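PDB 4INZ: soluble epoxide hydrolase from Bacillus megaterium, which belongs to the alpha/beta hydrolase fold superfamily, enzymes built on a mostly parallel beta-sheet flanked by helices. Local coordinates for residues A[33-38]-A[60-65]. The protein carries 1 engineered substitution. Sequence-based numbering, arbitrary orientation.
Sequences ISKGQG and EFSNDF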
ATOM      1  N   ILE A  33      -3.582  -9.569 -10.667  1.00 21.69           N
ATOM      2  CA  ILE A  33      -4.782 -10.393 -10.608  1.00 23.24           C
ATOM      3  C   ILE A  33      -5.935  -9.575 -11.145  1.00 24.79           C
ATOM      4  O   ILE A  33      -6.067  -8.400 -10.806  1.00 22.91           O
ATOM      5  CB  ILE A  33      -5.170 -10.732  -9.156  1.00 26.26           C
ATOM      6  CG1 ILE A  33      -4.059 -11.477  -8.437  1.00 30.33           C
ATOM      7  CG2 ILE A  33      -6.458 -11.549  -9.125  1.00 30.52           C
ATOM      8  CD1 ILE A  33      -4.420 -11.763  -6.990  1.00 32.62           C
ATOM      9  N   SER A  34      -6.784 -10.204 -11.956  1.00 26.55           N
ATOM     10  CA  SER A  34      -7.909  -9.517 -12.572  1.00 28.79           C
ATOM     11  C   SER A  34      -9.184 -10.344 -12.438  1.00 29.13           C
ATOM     12  O   SER A  34      -9.163 -11.564 -12.625  1.00 28.78           O
ATOM     13  CB  SER A  34      -7.608  -9.251 -14.049  1.00 29.83           C
ATOM     14  OG  SER A  34      -8.748  -8.768 -14.737  1.00 35.09           O
ATOM     15  N   LYS A  35     -10.285  -9.674 -12.106  1.00 28.20           N
ATOM     16  CA  LYS A  35     -11.595 -10.317 -12.041  1.00 28.06           C
ATOM     17  C   LYS A  35     -12.692  -9.279 -12.283  1.00 26.73           C
ATOM     18  O   LYS A  35     -12.488  -8.095 -12.047  1.00 26.01           O
ATOM     19  CB  LYS A  35     -11.784 -11.004 -10.684  1.00 31.08           C
ATOM     20  CG  LYS A  35     -12.932 -12.000 -10.619  1.00 33.72           C
ATOM     21  CD  LYS A  35     -12.992 -12.672  -9.245  1.00 35.32           C
ATOM     22  CE  LYS A  35     -14.058 -13.767  -9.190  1.00 40.23           C
ATOM     23  NZ  LYS A  35     -15.454 -13.244  -9.354  1.00 42.74           N
ATOM     24  N   GLY A  36     -13.846  -9.717 -12.771  1.00 24.84           N
ATOM     25  CA  GLY A  36     -14.969  -8.817 -12.948  1.00 25.78           C
ATOM     26  C   GLY A  36     -14.939  -7.957 -14.194  1.00 26.95           C
ATOM     27  O   GLY A  36     -14.210  -8.232 -15.143  1.00 29.58           O
ATOM     28  N   GLN A  37     -15.743  -6.901 -14.179  1.00 29.35           N
ATOM     29  CA  GLN A  37     -15.962  -6.066 -15.352  1.00 29.14           C
ATOM     30  C   GLN A  37     -16.606  -4.759 -14.913  1.00 29.99           C
ATOM     31  O   GLN A  37     -17.223  -4.687 -13.845  1.00 28.34           O
ATOM     32  CB  GLN A  37     -16.882  -6.782 -16.346  1.00 31.46           C
ATOM     33  CG  GLN A  37     -18.276  -7.088 -15.796  1.00 34.30           C
ATOM     34  CD  GLN A  37     -18.262  -8.075 -14.635  1.00 37.08           C
ATOM     35  OE1 GLN A  37     -17.775  -9.197 -14.766  1.00 37.30           O
ATOM     36  NE2 GLN A  37     -18.799  -7.656 -13.492  1.00 39.51           N
ATOM     37  N   GLY A  38     -16.467  -3.726 -15.736  1.00 29.45           N
ATOM     38  CA  GLY A  38     -17.010  -2.422 -15.403  1.00 31.07           C
ATOM     39  C   GLY A  38     -15.922  -1.397 -15.151  1.00 30.27           C
ATOM     40  O   GLY A  38     -14.828  -1.493 -15.715  1.00 31.38           O
ATOM     41  N   GLU A  60     -15.517  -9.728  -3.511  1.00 20.19           N
ATOM     42  CA  GLU A  60     -16.738  -9.000  -3.188  1.00 19.32           C
ATOM     43  C   GLU A  60     -17.125  -7.993  -4.264  1.00 20.36           C
ATOM     44  O   GLU A  60     -18.302  -7.841  -4.588  1.00 23.87           O
ATOM     45  CB  GLU A  60     -16.606  -8.290  -1.835  1.00 21.58           C
ATOM     46  CG  GLU A  60     -17.767  -7.357  -1.521  1.00 24.23           C
ATOM     47  CD  GLU A  60     -19.076  -8.088  -1.212  1.00 28.74           C
ATOM     48  OE1 GLU A  60     -19.061  -9.321  -1.007  1.00 29.07           O
ATOM     49  OE2 GLU A  60     -20.130  -7.419  -1.172  1.00 31.22           O
ATOM     50  N   PHE A  61     -16.136  -7.299  -4.815  1.00 18.85           N
ATOM     51  CA  PHE A  61     -16.426  -6.184  -5.721  1.00 19.27           C
ATOM     52  C   PHE A  61     -16.352  -6.522  -7.205  1.00 22.38           C
ATOM     53  O   PHE A  61     -16.653  -5.675  -8.047  1.00 23.02           O
ATOM     54  CB  PHE A  61     -15.548  -4.978  -5.373  1.00 19.67           C
ATOM     55  CG  PHE A  61     -15.882  -4.390  -4.038  1.00 21.38           C
ATOM     56  CD1 PHE A  61     -16.900  -3.454  -3.916  1.00 21.86           C
ATOM     57  CD2 PHE A  61     -15.218  -4.814  -2.892  1.00 21.00           C
ATOM     58  CE1 PHE A  61     -17.233  -2.933  -2.676  1.00 22.88           C
ATOM     59  CE2 PHE A  61     -15.551  -4.300  -1.650  1.00 20.73           C
ATOM     60  CZ  PHE A  61     -16.556  -3.358  -1.544  1.00 21.36           C
ATOM     61  N   SER A  62     -15.990  -7.762  -7.523  1.00 21.93           N
ATOM     62  CA  SER A  62     -15.855  -8.168  -8.927  1.00 23.98           C
ATOM     63  C   SER A  62     -17.180  -8.389  -9.669  1.00 26.92           C
ATOM     64  O   SER A  62     -17.185  -8.582 -10.887  1.00 29.07           O
ATOM     65  CB  SER A  62     -14.961  -9.406  -9.051  1.00 24.58           C
ATOM     66  OG  SER A  62     -15.471 -10.487  -8.290  1.00 25.69           O
ATOM     67  N   ASN A  63     -18.300  -8.360  -8.957  1.00 29.27           N
ATOM     68  CA  ASN A  63     -19.596  -8.461  -9.622  1.00 31.81           C
ATOM     69  C   ASN A  63     -20.073  -7.106 -10.126  1.00 30.04           C
ATOM     70  O   ASN A  63     -20.993  -7.029 -10.940  1.00 32.35           O
ATOM     71  CB  ASN A  63     -20.651  -9.072  -8.695  1.00 36.84           C
ATOM     72  CG  ASN A  63     -20.256 -10.444  -8.189  1.00 41.42           C
ATOM     73  OD1 ASN A  63     -20.162 -10.665  -6.981  1.00 44.56           O
ATOM     74  ND2 ASN A  63     -20.020 -11.373  -9.110  1.00 42.04           N
ATOM     75  N   ASP A  64     -19.445  -6.039  -9.643  1.00 27.17           N
ATOM     76  CA  ASP A  64     -19.866  -4.687  -9.994  1.00 27.33           C
ATOM     77  C   ASP A  64     -18.739  -3.833 -10.565  1.00 26.69           C
ATOM     78  O   ASP A  64     -18.990  -2.780 -11.159  1.00 27.96           O
ATOM     79  CB  ASP A  64     -20.484  -3.997  -8.773  1.00 30.01           C
ATOM     80  CG  ASP A  64     -21.784  -4.645  -8.339  1.00 32.45           C
ATOM     81  OD1 ASP A  64     -22.823  -4.328  -8.946  1.00 35.67           O
ATOM     82  OD2 ASP A  64     -21.770  -5.475  -7.401  1.00 32.61           O
ATOM     83  N   PHE A  65     -17.506  -4.295 -10.390  1.00 23.87           N
ATOM     84  CA  PHE A  65     -16.324  -3.559 -10.829  1.00 24.04           C
ATOM     85  C   PHE A  65     -15.340  -4.499 -11.523  1.00 23.39           C
ATOM     86  O   PHE A  65     -15.369  -5.710 -11.309  1.00 22.83           O
ATOM     87  CB  PHE A  65     -15.597  -2.948  -9.626  1.00 23.30           C
ATOM     88  CG  PHE A  65     -16.343  -1.827  -8.949  1.00 25.52           C
ATOM     89  CD1 PHE A  65     -17.195  -2.081  -7.881  1.00 24.67           C
ATOM     90  CD2 PHE A  65     -16.161  -0.511  -9.358  1.00 24.82           C
ATOM     91  CE1 PHE A  65     -17.876  -1.040  -7.250  1.00 25.46           C
ATOM     92  CE2 PHE A  65     -16.834   0.537  -8.732  1.00 26.19           C
ATOM     93  CZ  PHE A  65     -17.689   0.276  -7.676  1.00 26.57           C
TER
HETATM   94  O   HOH W   1     -18.718 -11.076 -12.470  1.00 52.49           O
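At the surface end of strand 28-36 in the alpha/beta hydrolase sheet, the chain meets the turn that leads from helix 55-61 into strand 66-70, with Lys35 and Gln37 reaching over Ser62. The Lys35 chain runs alongside the serine, its CG 3.6 Å from Ser62 CB. It stays extended as far as CE and bends only at the last torsion (chi4 -65°), which brings NZ within 3.0 Å of Ser62 OG in a hydrogen bond. That hydroxyl also bonds to Ile58 O one helical turn back, so it ties the lysine to the helix end. Strand 28-36 pairs antiparallel with strand 66-70, Lys35 bonding to Thr67 through the backbone; just beyond this pairing, Gln37 N makes a weak bond to Phe65 O (3.1 Å, 130° at the hydrogen). Gly36 lies against the turn, its CA 3.0 Å from Ser62 O and in CA-H...O contact with Phe65 O. Although CB of Gln37 points away, CG sits between the backbone N and the carbonyl carbon, and a further bend at chi2 (-65°) folds the amide back; NE2 reaches Ser62 O at 3.2 Å in another weak bond. A water donates to Gln37 OE1 and, weakly, to Ser62 O. Within the turn, Phe61 O accepts from both Asp64 N and Phe65 N, while CB of Phe65 points away from residues 33-38 and its side chain touches Met41.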